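Local coordinates for protein geranyl diphosphate synthase small subunit (Antirrhinum majus, PDB 3QKC) that probably serves as the regulatory partner of a heteromeric prenyltransferase that makes geranyl diphosphate, the C10 precursor of monoterpenes, at residues G119-L122 against M123-M127. Sequence-based numbering, arbitrary orientation.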
loop_
_atom_site.group_PDB
_atom_site.type_symbol
_atom_site.label_atom_id
_atom_site.label_comp_id
_atom_site.label_asym_id
_atom_site.label_seq_id
_atom_site.Cartn_x
_atom_site.Cartn_y
_atom_site.Cartn_z
ATOM N N GLY A 119 -3.406 -2.806 5.887
ATOM C CA GLY A 119 -3.779 -4.175 5.546
ATOM C C GLY A 119 -2.592 -5.063 5.215
ATOM O O GLY A 119 -2.521 -6.220 5.670
ATOM N N LEU A 120 -1.652 -4.531 4.436
ATOM C CA LEU A 120 -0.421 -5.282 4.098
ATOM C C LEU A 120 0.506 -5.471 5.281
ATOM O O LEU A 120 1.219 -6.470 5.357
ATOM C CB LEU A 120 0.347 -4.624 2.949
ATOM C CG LEU A 120 -0.475 -4.371 1.681
ATOM C CD1 LEU A 120 0.245 -3.380 0.797
ATOM C CD2 LEU A 120 -0.715 -5.673 0.958
ATOM N N GLU A 121 0.497 -4.504 6.193
ATOM C CA GLU A 121 1.231 -4.612 7.465
ATOM C C GLU A 121 0.634 -5.709 8.365
ATOM O O GLU A 121 1.380 -6.509 8.924
ATOM C CB GLU A 121 1.251 -3.276 8.211
ATOM C CG GLU A 121 2.110 -3.287 9.475
ATOM C CD GLU A 121 2.021 -2.010 10.303
ATOM O OE1 GLU A 121 1.552 -0.962 9.799
ATOM O OE2 GLU A 121 2.424 -2.051 11.479
ATOM N N LEU A 122 -0.696 -5.749 8.512
ATOM C CA LEU A 122 -1.329 -6.837 9.298
ATOM C C LEU A 122 -0.949 -8.203 8.713
ATOM O O LEU A 122 -0.519 -9.100 9.428
ATOM C CB LEU A 122 -2.858 -6.712 9.332
ATOM C CG LEU A 122 -3.592 -5.497 9.916
ATOM C CD1 LEU A 122 -5.093 -5.741 9.886
ATOM C CD2 LEU A 122 -3.141 -5.208 11.341
ATOM N N MET A 123 -1.096 -8.335 7.402
ATOM C CA MET A 123 -0.741 -9.553 6.683
ATOM C C MET A 123 0.735 -9.912 6.872
ATOM O O MET A 123 1.060 -11.068 7.160
ATOM C CB MET A 123 -1.114 -9.416 5.192
ATOM C CG MET A 123 -0.797 -10.612 4.312
ATOM S SD MET A 123 -1.969 -11.992 4.393
ATOM C CE MET A 123 -1.357 -12.908 5.788
ATOM N N ALA A 124 1.617 -8.919 6.726
ATOM C CA ALA A 124 3.059 -9.102 6.944
ATOM C C ALA A 124 3.422 -9.482 8.384
ATOM O O ALA A 124 4.369 -10.234 8.602
ATOM C CB ALA A 124 3.834 -7.864 6.512
ATOM N N ARG A 125 2.672 -8.965 9.354
ATOM C CA ARG A 125 2.982 -9.171 10.777
ATOM C C ARG A 125 2.292 -10.393 11.390
ATOM O O ARG A 125 2.497 -10.692 12.569
ATOM C CB ARG A 125 2.603 -7.938 11.602
ATOM C CG ARG A 125 3.546 -6.745 11.525
ATOM C CD ARG A 125 3.244 -5.830 12.710
ATOM N NE ARG A 125 3.752 -4.463 12.614
ATOM C CZ ARG A 125 4.935 -4.062 13.079
ATOM N NH1 ARG A 125 5.293 -2.791 12.974
ATOM N NH2 ARG A 125 5.768 -4.924 13.643
ATOM N N SER A 126 1.469 -11.084 10.605
ATOM C CA SER A 126 0.794 -12.286 11.091
ATOM C C SER A 126 1.773 -13.464 11.217
ATOM O O SER A 126 1.767 -14.173 12.232
ATOM C CB SER A 126 -0.438 -12.632 10.238
ATOM O OG SER A 126 -0.095 -13.011 8.917
ATOM N N MET A 127 2.633 -13.639 10.208
ATOM C CA MET A 127 3.684 -14.674 10.219
ATOM C C MET A 127 4.598 -14.543 11.430
ATOM O O MET A 127 4.633 -13.491 12.078
ATOM C CB MET A 127 4.519 -14.621 8.922
ATOM C CG MET A 127 6.008 -14.238 9.054
ATOM S SD MET A 127 7.151 -15.652 9.157
ATOM C CE MET A 127 8.698 -14.807 9.490
#
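Gly119 O accepts Met123 N at 3.1 Å, a nearly straight bond (N-H...O 169°) that sets the i to i+4 pattern of an alpha-helix in its closing turns. Leu120 O repeats it with Ala124 N at 2.8 Å, and the Ala124 methyl carbon CB rests 3.2 Å from the same Leu120 O. Glu121 meets Arg125 twice. Its carbonyl O receives Arg125 N at 2.8 Å, and its carboxylate forms a salt bridge one turn along. Glu121 CG stands anti to the backbone N (chi1 -174°) and the chain runs on extended, bringing the carboxylate alongside the arginine. Glu121 OE2 accepts Arg125 NE at 3.0 Å through its anti lone pair, the oxygen sitting at the guanidinium edge and in its plane, while a weak bond from Arg125 NH1 reaches the same oxygen; the carboxylate and guanidinium planes are nevertheless turned 53° apart. Replacing Glu121 by an alanine is likely to leave the Arg125 guanidinium without this carboxylate and freer to swing. Arg125 N, already given to Glu121 O, makes a second, weak bond to Leu122 O at 3.2 Å, an i to i+3 contact as the helix ends. Beyond it, Ser126 OG turns back to Met123 O at 2.9 Å, a side-chain bond to the last turn. This end of helix 105-126 is packed through Met123 and Ser126 against helices 68-85 and 134-148, whereas Leu120 packs on Leu120, and Ala124 on Ile142, of the second subunit, placing the turn at the dimer interface.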